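Local coordinates for odorant-binding protein 1d (Locusta migratoria, PDB 4PT1) that probably binds small odorant molecules and carries them in the extracellular fluid, at residues Lys16-Thr21 with Val56-Leu61; Tyr50-Met55 with Asp97-Thr102; Pro78-Glu83 with Pro115-Leu120; Lys92-Asp97 with Tyr104-Cys109. One frame throughout, in Å; residues are numbered along the deposited sequence.

Interaction 1. Residues Lys16-Thr21 with Val56-Leu61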
loop_
_atom_site.group_PDB
_atom_site.type_symbol
_atom_site.label_atom_id
_atom_site.label_comp_id
_atom_site.label_asym_id
_atom_site.label_seq_id
_atom_site.Cartn_x
_atom_site.Cartn_y
_atom_site.Cartn_z
ATOM N N LYS A 16 -10.132 -2.902 -6.773
ATOM C CA LYS A 16 -11.038 -1.980 -7.468
ATOM C C LYS A 16 -11.973 -1.292 -6.491
ATOM O O LYS A 16 -12.192 -0.097 -6.588
ATOM C CB LYS A 16 -11.908 -2.711 -8.519
ATOM C CG LYS A 16 -11.261 -2.898 -9.876
ATOM N N GLU A 17 -12.561 -2.066 -5.582
ATOM C CA GLU A 17 -13.469 -1.538 -4.576
ATOM C C GLU A 17 -12.831 -0.477 -3.701
ATOM O O GLU A 17 -13.376 0.627 -3.552
ATOM C CB GLU A 17 -13.976 -2.681 -3.712
ATOM C CG GLU A 17 -14.918 -2.274 -2.591
ATOM C CD GLU A 17 -15.212 -3.427 -1.651
ATOM O OE1 GLU A 17 -14.885 -4.584 -1.983
ATOM O OE2 GLU A 17 -15.748 -3.180 -0.560
ATOM N N VAL A 18 -11.679 -0.812 -3.128
ATOM C CA VAL A 18 -10.993 0.100 -2.206
ATOM C C VAL A 18 -10.399 1.287 -2.958
ATOM O O VAL A 18 -10.441 2.403 -2.462
ATOM C CB VAL A 18 -9.974 -0.646 -1.294
ATOM C CG1 VAL A 18 -9.211 0.312 -0.394
ATOM C CG2 VAL A 18 -10.722 -1.641 -0.424
ATOM N N ASP A 19 -9.918 1.076 -4.182
ATOM C CA ASP A 19 -9.460 2.200 -4.988
ATOM C C ASP A 19 -10.614 3.171 -5.286
ATOM O O ASP A 19 -10.462 4.400 -5.238
ATOM C CB ASP A 19 -8.835 1.716 -6.306
ATOM C CG ASP A 19 -8.578 2.843 -7.257
ATOM O OD1 ASP A 19 -7.631 3.611 -6.992
ATOM O OD2 ASP A 19 -9.314 2.960 -8.271
ATOM N N HIS A 20 -11.784 2.618 -5.593
ATOM C CA HIS A 20 -12.940 3.479 -5.866
ATOM C C HIS A 20 -13.232 4.407 -4.700
ATOM O O HIS A 20 -13.325 5.623 -4.882
ATOM C CB HIS A 20 -14.137 2.649 -6.228
ATOM C CG HIS A 20 -15.348 3.467 -6.534
ATOM N ND1 HIS A 20 -15.552 4.019 -7.743
ATOM C CD2 HIS A 20 -16.407 3.877 -5.728
ATOM C CE1 HIS A 20 -16.696 4.721 -7.724
ATOM N NE2 HIS A 20 -17.228 4.620 -6.500
ATOM N N THR A 21 -13.315 3.862 -3.488
ATOM C CA THR A 21 -13.691 4.681 -2.338
ATOM C C THR A 21 -12.552 5.641 -1.988
ATOM O O THR A 21 -12.775 6.818 -1.731
ATOM C CB THR A 21 -14.055 3.826 -1.105
ATOM O OG1 THR A 21 -12.975 2.978 -0.790
ATOM C CG2 THR A 21 -15.243 2.942 -1.379
ATOM N N VAL A 56 -6.379 2.059 6.060
ATOM C CA VAL A 56 -7.549 2.144 6.966
ATOM C C VAL A 56 -8.604 1.147 6.532
ATOM O O VAL A 56 -9.172 0.450 7.352
ATOM C CB VAL A 56 -8.154 3.564 7.021
ATOM C CG1 VAL A 56 -9.450 3.542 7.820
ATOM C CG2 VAL A 56 -7.167 4.535 7.649
ATOM N N GLU A 57 -8.835 1.048 5.229
ATOM C CA GLU A 57 -9.841 0.122 4.711
ATOM C C GLU A 57 -9.429 -1.355 4.941
ATOM O O GLU A 57 -10.291 -2.232 5.098
ATOM C CB GLU A 57 -10.093 0.407 3.236
ATOM C CG GLU A 57 -10.773 1.742 2.982
ATOM C CD GLU A 57 -12.192 1.799 3.501
ATOM O OE1 GLU A 57 -13.010 0.932 3.122
ATOM O OE2 GLU A 57 -12.495 2.732 4.269
ATOM N N PHE A 58 -8.128 -1.623 5.008
ATOM C CA PHE A 58 -7.646 -2.986 5.327
ATOM C C PHE A 58 -7.114 -3.142 6.758
ATOM O O PHE A 58 -6.288 -4.014 7.033
ATOM C CB PHE A 58 -6.605 -3.438 4.297
ATOM C CG PHE A 58 -7.161 -3.573 2.910
ATOM C CD1 PHE A 58 -8.124 -4.538 2.631
ATOM C CD2 PHE A 58 -6.731 -2.738 1.887
ATOM C CE1 PHE A 58 -8.657 -4.658 1.350
ATOM C CE2 PHE A 58 -7.251 -2.859 0.603
ATOM C CZ PHE A 58 -8.212 -3.830 0.338
ATOM N N ASN A 59 -7.602 -2.297 7.667
ATOM C CA ASN A 59 -7.421 -2.478 9.113
ATOM C C ASN A 59 -5.992 -2.366 9.664
ATOM O O ASN A 59 -5.788 -2.608 10.861
ATOM C CB ASN A 59 -7.993 -3.834 9.561
ATOM C CG ASN A 59 -9.380 -4.083 9.028
ATOM O OD1 ASN A 59 -9.590 -4.991 8.208
ATOM N ND2 ASN A 59 -10.345 -3.268 9.478
ATOM N N SER A 60 -5.028 -1.980 8.824
ATOM C CA SER A 60 -3.618 -1.876 9.231
ATOM C C SER A 60 -3.250 -0.495 9.722
ATOM O O SER A 60 -2.141 -0.296 10.221
ATOM C CB SER A 60 -2.668 -2.288 8.099
ATOM O OG SER A 60 -2.952 -1.627 6.875
ATOM N N LEU A 61 -4.168 0.464 9.571
ATOM C CA LEU A 61 -4.005 1.783 10.167
ATOM C C LEU A 61 -5.353 2.288 10.688
ATOM O O LEU A 61 -6.408 2.049 10.087
ATOM C CB LEU A 61 -3.389 2.752 9.146
ATOM C CG LEU A 61 -2.653 3.985 9.669
ATOM C CD1 LEU A 61 -1.243 3.634 10.128
ATOM C CD2 LEU A 61 -2.601 5.091 8.622
HETATM O O HOH W 1 -13.526 0.523 0.206
#
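V18, on helix 15-26, packs against E57 and F58 at the point where helix 45-57 ends in a Schellman motif. The motif is defined by N59, whose positive phi of 66° makes it the C-prime residue, and by two backbone bonds: S60 N to M55 O, and N59 N to V56 O at 3.2 Å. F58 is the first residue to leave helical geometry, and its ring extends from this helix end toward V18.

The apolar part of the contact rests on the two methyls of V18. CG2 meets the ring at its far end, 3.4 Å from F58 CZ and 3.8 Å from F58 CE2, approaching the ring obliquely. CG1, set opposite the backbone N (chi1 177°), lies 3.7 Å from E57 CB. The valine thus packs against both the ring and the aliphatic start of E57, and I54 of helix 45-57 also touches it.

The polar part runs along the solvent side. No direct hydrogen bond joins the two segments. The E57 chain bends at chi2 (-67°), which turns its carboxylate toward T21, although the two side chains do not bond directly. A single water bridges them: it lies 2.7 Å from T21 OG1 and donates to E57 OE1 over 3.0 Å.

Interaction 2. Residues Tyr50-Met55 with Asp97-Thr102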
loop_
_atom_site.group_PDB
_atom_site.type_symbol
_atom_site.label_atom_id
_atom_site.label_comp_id
_atom_site.label_asym_id
_atom_site.label_seq_id
_atom_site.Cartn_x
_atom_site.Cartn_y
_atom_site.Cartn_z
ATOM N N TYR A 50 -4.162 8.813 0.064
ATOM C CA TYR A 50 -4.648 7.632 -0.640
ATOM C C TYR A 50 -4.030 6.336 -0.064
ATOM O O TYR A 50 -4.753 5.372 0.201
ATOM C CB TYR A 50 -4.362 7.760 -2.123
ATOM C CG TYR A 50 -4.732 6.547 -2.925
ATOM C CD1 TYR A 50 -6.046 6.357 -3.375
ATOM C CD2 TYR A 50 -3.779 5.600 -3.268
ATOM C CE1 TYR A 50 -6.376 5.258 -4.131
ATOM C CE2 TYR A 50 -4.106 4.477 -4.015
ATOM C CZ TYR A 50 -5.404 4.316 -4.436
ATOM O OH TYR A 50 -5.703 3.234 -5.179
ATOM N N LEU A 51 -2.707 6.300 0.133
ATOM C CA LEU A 51 -2.043 5.190 0.838
ATOM C C LEU A 51 -2.655 4.963 2.219
ATOM O O LEU A 51 -2.983 3.819 2.600
ATOM C CB LEU A 51 -0.531 5.432 0.983
ATOM C CG LEU A 51 0.268 5.471 -0.336
ATOM C CD1 LEU A 51 1.730 5.781 -0.043
ATOM C CD2 LEU A 51 0.130 4.184 -1.154
ATOM N N LYS A 52 -2.821 6.055 2.964
ATOM C CA LYS A 52 -3.449 5.991 4.283
ATOM C C LYS A 52 -4.846 5.385 4.188
ATOM O O LYS A 52 -5.216 4.522 4.987
ATOM C CB LYS A 52 -3.456 7.390 4.935
ATOM C CG LYS A 52 -4.161 7.495 6.273
ATOM C CD LYS A 52 -5.590 7.947 6.144
ATOM C CE LYS A 52 -6.129 8.359 7.505
ATOM N NZ LYS A 52 -7.537 8.758 7.388
ATOM N N CYS A 53 -5.617 5.811 3.200
ATOM C CA CYS A 53 -6.990 5.348 3.063
ATOM C C CYS A 53 -7.049 3.845 2.813
ATOM O O CYS A 53 -7.889 3.168 3.386
ATOM C CB CYS A 53 -7.688 6.118 1.935
ATOM S SG CYS A 53 -9.384 5.614 1.650
ATOM N N ILE A 54 -6.177 3.332 1.947
ATOM C CA ILE A 54 -6.060 1.892 1.703
ATOM C C ILE A 54 -5.756 1.166 3.019
ATOM O O ILE A 54 -6.377 0.166 3.348
ATOM C CB ILE A 54 -4.983 1.563 0.647
ATOM C CG1 ILE A 54 -5.487 1.908 -0.753
ATOM C CG2 ILE A 54 -4.624 0.063 0.650
ATOM C CD1 ILE A 54 -4.386 1.797 -1.777
ATOM N N MET A 55 -4.805 1.681 3.790
ATOM C CA MET A 55 -4.447 0.992 5.023
ATOM C C MET A 55 -5.622 0.968 5.998
ATOM O O MET A 55 -5.831 -0.030 6.690
ATOM C CB MET A 55 -3.210 1.617 5.661
ATOM C CG MET A 55 -1.956 1.455 4.818
ATOM S SD MET A 55 -0.517 2.132 5.645
ATOM C CE MET A 55 -0.180 0.807 6.813
ATOM N N ASP A 97 4.544 12.441 11.791
ATOM C CA ASP A 97 3.769 13.477 12.499
ATOM C C ASP A 97 2.284 13.519 12.153
ATOM O O ASP A 97 1.536 14.251 12.774
ATOM C CB ASP A 97 4.352 14.867 12.231
ATOM N N GLU A 98 1.847 12.750 11.164
ATOM C CA GLU A 98 0.497 12.917 10.650
ATOM C C GLU A 98 0.071 11.633 9.963
ATOM O O GLU A 98 0.877 11.046 9.259
ATOM C CB GLU A 98 0.505 14.102 9.684
ATOM C CG GLU A 98 -0.813 14.385 8.979
ATOM C CD GLU A 98 -0.884 13.776 7.592
ATOM O OE1 GLU A 98 -1.961 13.256 7.226
ATOM O OE2 GLU A 98 0.130 13.810 6.869
ATOM N N ALA A 99 -1.181 11.210 10.169
ATOM C CA ALA A 99 -1.668 9.913 9.652
ATOM C C ALA A 99 -1.282 9.616 8.200
ATOM O O ALA A 99 -0.805 8.516 7.918
ATOM C CB ALA A 99 -3.168 9.750 9.850
ATOM N N CYS A 100 -1.463 10.576 7.288
ATOM C CA CYS A 100 -1.075 10.379 5.892
ATOM C C CYS A 100 0.437 10.200 5.657
ATOM O O CYS A 100 0.853 9.345 4.868
ATOM C CB CYS A 100 -1.648 11.486 4.995
ATOM S SG CYS A 100 -3.464 11.522 5.004
ATOM N N GLU A 101 1.257 11.016 6.311
ATOM C CA GLU A 101 2.720 10.935 6.132
ATOM C C GLU A 101 3.179 9.566 6.652
ATOM O O GLU A 101 3.930 8.880 5.973
ATOM C CB GLU A 101 3.436 12.115 6.836
ATOM C CG GLU A 101 4.941 12.279 6.549
ATOM C CD GLU A 101 5.285 12.638 5.111
ATOM O OE1 GLU A 101 4.402 13.083 4.358
ATOM O OE2 GLU A 101 6.469 12.495 4.718
ATOM N N THR A 102 2.674 9.176 7.822
ATOM C CA THR A 102 2.921 7.839 8.439
ATOM C C THR A 102 2.694 6.711 7.447
ATOM O O THR A 102 3.586 5.872 7.228
ATOM C CB THR A 102 2.022 7.608 9.680
ATOM O OG1 THR A 102 2.426 8.490 10.740
ATOM C CG2 THR A 102 2.089 6.149 10.197
#
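K52 reaches C100 and A99 through two torsions: chi1 of 176° sets CG opposite the backbone nitrogen, and a bend at chi2 (-95°) then lays the rest of the chain alongside the start of helix 99-113. The backbones come close here, with the CA atoms of K52 and C100 only 5.2 Å apart.

Three carbons of the lysine stem make the contact. CB lies 3.9 Å from C100 CA and 4.1 Å from C100 SG; CG is 3.9 Å from A99 O; and CE passes 4.0 Å from A99 CB. NZ lies beyond the contact, in a salt bridge with D63.

The helix that receives this stem begins at E98, its N-cap residue. E98 OE2 accepts from E101 N at 3.1 Å, the donor standing 57° out of the carboxylate plane. The companion bond from C100 N to OE1 is weak, and the position of OE1 is doubtful.

Helices 45-57 and 99-113 are also tied covalently, by the C49-C100 disulfide, one of three in this protein, as in classical insect odorant-binding proteins. C53, in the same segment as K52, bonds to C22 of helix 15-26. L51 and I54, two residues of the pocket occupied by 2-(2-methoxyethoxy)ethanol, lie on this segment too.

With no hydrogen bond between the segments, cohesion across the contact comes from methylene groups against backbone, methyl and sulfur. The N-terminal end of helix 99-113, with E101 N donating to E98 OE2, probably favours the ionised form of E98.

Interaction 3. Residues Pro78-Glu83 with Pro115-Leu120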
loop_
_atom_site.group_PDB
_atom_site.type_symbol
_atom_site.label_atom_id
_atom_site.label_comp_id
_atom_site.label_asym_id
_atom_site.label_seq_id
_atom_site.Cartn_x
_atom_site.Cartn_y
_atom_site.Cartn_z
ATOM N N PRO A 78 -0.709 -14.213 -0.074
ATOM C CA PRO A 78 -0.193 -15.522 0.346
ATOM C C PRO A 78 1.030 -15.984 -0.445
ATOM O O PRO A 78 1.855 -16.721 0.095
ATOM C CB PRO A 78 -1.402 -16.475 0.178
ATOM C CG PRO A 78 -2.345 -15.759 -0.709
ATOM C CD PRO A 78 -2.123 -14.285 -0.513
ATOM N N GLU A 79 1.179 -15.516 -1.684
ATOM C CA GLU A 79 2.262 -15.968 -2.570
ATOM C C GLU A 79 3.623 -15.426 -2.161
ATOM O O GLU A 79 4.652 -15.928 -2.595
ATOM C CB GLU A 79 1.966 -15.586 -4.021
ATOM C CG GLU A 79 0.729 -16.275 -4.591
ATOM C CD GLU A 79 -0.580 -15.580 -4.226
ATOM O OE1 GLU A 79 -0.569 -14.483 -3.614
ATOM O OE2 GLU A 79 -1.648 -16.124 -4.553
ATOM N N ILE A 80 3.618 -14.396 -1.322
ATOM C CA ILE A 80 4.857 -13.761 -0.866
ATOM C C ILE A 80 4.866 -13.584 0.652
ATOM O O ILE A 80 5.495 -12.659 1.165
ATOM C CB ILE A 80 5.091 -12.405 -1.582
ATOM C CG1 ILE A 80 3.918 -11.438 -1.358
ATOM C CG2 ILE A 80 5.317 -12.619 -3.065
ATOM C CD1 ILE A 80 4.234 -10.002 -1.723
ATOM N N LYS A 81 4.214 -14.495 1.369
ATOM C CA LYS A 81 4.100 -14.413 2.836
ATOM C C LYS A 81 5.448 -14.267 3.515
ATOM O O LYS A 81 5.623 -13.382 4.336
ATOM C CB LYS A 81 3.379 -15.620 3.445
ATOM C CG LYS A 81 1.858 -15.546 3.484
ATOM C CD LYS A 81 1.299 -14.391 4.312
ATOM C CE LYS A 81 -0.229 -14.378 4.319
ATOM N NZ LYS A 81 -0.721 -13.256 5.169
ATOM N N GLU A 82 6.411 -15.108 3.161
ATOM C CA GLU A 82 7.696 -15.080 3.855
ATOM C C GLU A 82 8.394 -13.748 3.687
ATOM O O GLU A 82 8.693 -13.083 4.669
ATOM C CB GLU A 82 8.642 -16.216 3.427
ATOM C CG GLU A 82 9.975 -16.147 4.200
ATOM C CD GLU A 82 10.977 -17.214 3.805
ATOM O OE1 GLU A 82 10.695 -18.009 2.887
ATOM O OE2 GLU A 82 12.053 -17.245 4.425
ATOM N N GLU A 83 8.642 -13.392 2.427
ATOM C CA GLU A 83 9.343 -12.159 2.048
ATOM C C GLU A 83 8.588 -10.911 2.513
ATOM O O GLU A 83 9.209 -9.952 2.973
ATOM C CB GLU A 83 9.568 -12.083 0.524
ATOM C CG GLU A 83 10.049 -13.373 -0.133
ATOM C CD GLU A 83 8.905 -14.214 -0.703
ATOM O OE1 GLU A 83 8.073 -14.710 0.081
ATOM O OE2 GLU A 83 8.839 -14.384 -1.944
ATOM N N PRO A 115 12.976 -3.554 -2.509
ATOM C CA PRO A 115 12.528 -2.851 -3.700
ATOM C C PRO A 115 11.852 -3.717 -4.740
ATOM O O PRO A 115 10.843 -3.308 -5.296
ATOM C CB PRO A 115 13.825 -2.272 -4.284
ATOM C CG PRO A 115 14.737 -2.112 -3.126
ATOM C CD PRO A 115 14.374 -3.209 -2.162
ATOM N N GLU A 116 12.417 -4.889 -5.035
ATOM C CA GLU A 116 11.861 -5.738 -6.087
ATOM C C GLU A 116 10.495 -6.287 -5.660
ATOM O O GLU A 116 9.578 -6.343 -6.455
ATOM C CB GLU A 116 12.826 -6.887 -6.458
ATOM C CG GLU A 116 14.189 -6.447 -6.994
ATOM C CD GLU A 116 14.118 -5.248 -7.932
ATOM O OE1 GLU A 116 14.504 -5.380 -9.115
ATOM N N LEU A 117 10.362 -6.681 -4.397
ATOM C CA LEU A 117 9.082 -7.206 -3.888
ATOM C C LEU A 117 8.034 -6.084 -3.899
ATOM O O LEU A 117 6.902 -6.279 -4.308
ATOM C CB LEU A 117 9.267 -7.755 -2.467
ATOM C CG LEU A 117 8.120 -8.574 -1.896
ATOM C CD1 LEU A 117 8.008 -9.909 -2.611
ATOM C CD2 LEU A 117 8.302 -8.787 -0.387
ATOM N N TYR A 118 8.430 -4.909 -3.433
ATOM C CA TYR A 118 7.503 -3.780 -3.351
ATOM C C TYR A 118 7.027 -3.376 -4.749
ATOM O O TYR A 118 5.832 -3.171 -4.976
ATOM C CB TYR A 118 8.160 -2.597 -2.629
ATOM C CG TYR A 118 7.180 -1.460 -2.359
ATOM C CD1 TYR A 118 6.160 -1.612 -1.416
ATOM C CD2 TYR A 118 7.243 -0.264 -3.067
ATOM C CE1 TYR A 118 5.241 -0.604 -1.184
ATOM C CE2 TYR A 118 6.327 0.757 -2.832
ATOM C CZ TYR A 118 5.326 0.579 -1.890
ATOM O OH TYR A 118 4.405 1.578 -1.642
ATOM N N SER A 119 7.961 -3.295 -5.692
ATOM C CA SER A 119 7.619 -2.997 -7.086
ATOM C C SER A 119 6.633 -4.017 -7.621
ATOM O O SER A 119 5.677 -3.687 -8.307
ATOM C CB SER A 119 8.876 -2.998 -7.961
ATOM O OG SER A 119 8.525 -3.124 -9.330
ATOM N N LEU A 120 6.857 -5.275 -7.282
ATOM C CA LEU A 120 5.974 -6.364 -7.685
ATOM C C LEU A 120 4.519 -6.192 -7.200
ATOM O O LEU A 120 3.542 -6.405 -7.956
ATOM C CB LEU A 120 6.529 -7.679 -7.123
ATOM C CG LEU A 120 6.018 -8.933 -7.787
ATOM C CD1 LEU A 120 7.144 -9.444 -8.671
ATOM C CD2 LEU A 120 5.595 -10.000 -6.777
#
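The start of helix 81-90, where I80 holds the N-cap position, meets the first turns of helix 115-129 through a single inserted side chain, L117, in this all-helical odorant-binding fold. The L117 CG stands opposite the backbone nitrogen (chi1 -169°), which sends both methyls across the gap between the helices.

CD1 goes mainly to I80, CD2 to E83. L117 CD1 lies 3.8 Å from CG2 and 3.9 Å from CD1 of the isoleucine, so the two side chains meet tip to tip. I80 presents both branches because its CG1 sits between the backbone N and the carbonyl carbon (chi1 58°). CD2 of L117 lies 3.6 Å from CB of E83 and equally close to the backbone carbon C of that residue.

Only the root of E83 takes part. A bend at chi2 (94°) folds the carboxylate back beside the turn, where OE2 stays 4.6 Å from L117 CD1.

L7 of the N-terminal loop adds further apolar contact, touching both I80 and L120. The L117 side chain also comes within about 4 Å of a bound 2-(2-methoxyethoxy)ethanol, probably derived from the crystallisation liquor.

With no hydrogen bond or salt bridge between the segments, the contact depends on shape fit between methyl groups and the E83 backbone, with no directional bond to set the angle of the two elements.

Interaction 4. Residues Lys92-Asp97 with Tyr104-Cys109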
loop_
_atom_site.group_PDB
_atom_site.type_symbol
_atom_site.label_atom_id
_atom_site.label_comp_id
_atom_site.label_asym_id
_atom_site.label_seq_id
_atom_site.Cartn_x
_atom_site.Cartn_y
_atom_site.Cartn_z
ATOM N N LYS A 92 7.748 -1.895 11.148
ATOM C CA LYS A 92 6.619 -1.843 12.072
ATOM C C LYS A 92 6.709 -0.739 13.141
ATOM O O LYS A 92 5.749 -0.547 13.900
ATOM C CB LYS A 92 6.411 -3.200 12.756
ATOM C CG LYS A 92 7.580 -3.706 13.602
ATOM C CD LYS A 92 7.263 -5.092 14.144
ATOM C CE LYS A 92 8.500 -5.838 14.612
ATOM N NZ LYS A 92 8.128 -7.234 14.962
ATOM N N HIS A 93 7.838 -0.031 13.190
ATOM C CA HIS A 93 8.060 1.059 14.162
ATOM C C HIS A 93 8.048 2.445 13.556
ATOM O O HIS A 93 8.415 3.424 14.224
ATOM C CB HIS A 93 9.378 0.840 14.909
ATOM C CG HIS A 93 9.421 -0.442 15.701
ATOM N ND1 HIS A 93 8.460 -0.783 16.579
ATOM C CD2 HIS A 93 10.361 -1.467 15.730
ATOM C CE1 HIS A 93 8.759 -1.973 17.126
ATOM N NE2 HIS A 93 9.925 -2.390 16.605
ATOM N N ILE A 94 7.633 2.553 12.298
ATOM C CA ILE A 94 7.546 3.821 11.598
ATOM C C ILE A 94 6.261 4.504 12.079
ATOM O O ILE A 94 5.200 3.865 12.203
ATOM C CB ILE A 94 7.521 3.639 10.060
ATOM C CG1 ILE A 94 8.801 2.946 9.567
ATOM C CG2 ILE A 94 7.381 4.981 9.338
ATOM C CD1 ILE A 94 10.026 3.848 9.562
ATOM N N ASN A 95 6.381 5.788 12.378
ATOM C CA ASN A 95 5.257 6.613 12.841
ATOM C C ASN A 95 5.659 8.066 12.596
ATOM O O ASN A 95 6.640 8.511 13.160
ATOM C CB ASN A 95 4.976 6.362 14.334
ATOM C CG ASN A 95 3.672 5.607 14.574
ATOM N ND2 ASN A 95 2.537 6.252 14.254
ATOM N N HIS A 96 4.958 8.776 11.710
ATOM C CA HIS A 96 5.313 10.170 11.363
ATOM C C HIS A 96 4.404 11.145 12.075
ATOM O O HIS A 96 3.610 10.742 12.910
ATOM C CB HIS A 96 5.331 10.381 9.840
ATOM C CG HIS A 96 6.690 10.138 9.206
ATOM N ND1 HIS A 96 7.111 8.905 8.830
ATOM C CD2 HIS A 96 7.733 11.025 8.891
ATOM C CE1 HIS A 96 8.354 8.994 8.321
ATOM N NE2 HIS A 96 8.736 10.293 8.358
ATOM N N ASP A 97 4.544 12.441 11.791
ATOM C CA ASP A 97 3.769 13.477 12.499
ATOM C C ASP A 97 2.284 13.519 12.153
ATOM O O ASP A 97 1.536 14.251 12.774
ATOM C CB ASP A 97 4.352 14.867 12.231
ATOM N N TYR A 104 2.514 6.931 4.136
ATOM C CA TYR A 104 3.369 7.084 2.929
ATOM C C TYR A 104 4.800 6.583 3.186
ATOM O O TYR A 104 5.408 5.948 2.320
ATOM C CB TYR A 104 3.339 8.542 2.398
ATOM C CG TYR A 104 4.281 8.834 1.226
ATOM C CD1 TYR A 104 3.916 8.552 -0.095
ATOM C CD2 TYR A 104 5.523 9.387 1.441
ATOM C CE1 TYR A 104 4.781 8.827 -1.158
ATOM C CE2 TYR A 104 6.404 9.665 0.397
ATOM C CZ TYR A 104 6.035 9.381 -0.910
ATOM O OH TYR A 104 6.904 9.653 -1.971
ATOM N N GLN A 105 5.303 6.833 4.388
ATOM C CA GLN A 105 6.650 6.461 4.764
ATOM C C GLN A 105 6.763 5.062 5.371
ATOM O O GLN A 105 7.861 4.500 5.361
ATOM C CB GLN A 105 7.211 7.486 5.762
ATOM C CG GLN A 105 7.240 8.923 5.237
ATOM C CD GLN A 105 8.238 9.174 4.109
ATOM O OE1 GLN A 105 9.055 8.319 3.778
ATOM N NE2 GLN A 105 8.157 10.353 3.501
ATOM N N ILE A 106 5.669 4.498 5.910
ATOM C CA ILE A 106 5.645 3.050 6.156
ATOM C C ILE A 106 5.887 2.406 4.781
ATOM O O ILE A 106 6.708 1.509 4.647
ATOM C CB ILE A 106 4.318 2.544 6.803
ATOM C CG1 ILE A 106 4.249 2.881 8.303
ATOM C CG2 ILE A 106 4.208 1.024 6.628
ATOM C CD1 ILE A 106 2.891 2.652 8.953
ATOM N N HIS A 107 5.218 2.922 3.752
ATOM C CA HIS A 107 5.382 2.450 2.387
ATOM C C HIS A 107 6.748 2.705 1.782
ATOM O O HIS A 107 7.272 1.846 1.086
ATOM C CB HIS A 107 4.284 2.996 1.516
ATOM C CG HIS A 107 3.075 2.113 1.486
ATOM N ND1 HIS A 107 2.849 1.223 0.489
ATOM C CD2 HIS A 107 2.037 1.953 2.407
ATOM C CE1 HIS A 107 1.705 0.559 0.753
ATOM N NE2 HIS A 107 1.218 1.006 1.930
ATOM N N GLN A 108 7.349 3.860 2.060
ATOM C CA GLN A 108 8.711 4.084 1.583
ATOM C C GLN A 108 9.684 3.150 2.307
ATOM O O GLN A 108 10.623 2.690 1.682
ATOM C CB GLN A 108 9.130 5.549 1.704
ATOM C CG GLN A 108 8.275 6.529 0.895
ATOM C CD GLN A 108 7.662 5.933 -0.361
ATOM O OE1 GLN A 108 6.479 5.570 -0.385
ATOM N NE2 GLN A 108 8.466 5.834 -1.424
ATOM N N CYS A 109 9.454 2.864 3.593
ATOM C CA CYS A 109 10.190 1.796 4.317
ATOM C C CYS A 109 10.021 0.414 3.677
ATOM O O CYS A 109 11.001 -0.322 3.550
ATOM C CB CYS A 109 9.827 1.725 5.806
ATOM S SG CYS A 109 10.736 0.461 6.748
#
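I94 and I106 have CA atoms 5.8 Å apart where the loop 92-97, extended from I94 to H96, runs back along helix 99-113, in the opposite sense, within the disulfide-linked helical fold of insect odorant-binding proteins. The order of the contacts is the evidence: I94 meets I106 and C109, and H96, two residues on, meets Q105.

Toward the N-terminal side of the helix segment, H96 and Q105 form a CH-pi contact. Q105 CG lies over one face of the imidazole, 3.6 Å from the ring centroid and 28° off its normal, while the ring and the amide are inclined by 37°. The ring and Q105 CB are modelled implausibly close, so the exact spacing is doubtful. The amide itself is held elsewhere, Q105 NE2 bonding to E101 OE2. H96 N is bonded to T102 OG1, which fixes the loop to the same helix.

Further along the helix, I94 and I106 lie alongside one another, pointing in opposite directions, with I94 CB 3.8 Å from I106 CG1. I94 CG2, opposite the backbone N, instead rests against the helix backbone, 3.9 Å from I106 N. C109, bonded through its sulfur to C91, completes the patch: its CB lies 4.1 Å from I94 CG1.

Overall arrangement
Interactions 1 and 2 share helix 45-57 and touch through a probable D19 OD1-Y50 OH hydrogen bond and L61 packing. Interactions 2 and 4 share helix 99-113 and are linked by a probable hydrogen bond between H96 N and T102 OG1. Interaction 3, on the other side of the chain's centre from interactions 1 and 2, connects to interaction 4 through a probable hydrogen bond between Y118 OH and H107 ND1. Interactions 1, 2 and 3 are partly buried, whereas interaction 4 is a surface contact despite having the largest buried area. The partly buried contacts are mostly aliphatic, with water bridging the rim of 1, whereas surface contact 4 adds a CH-pi pairing on exposed H96.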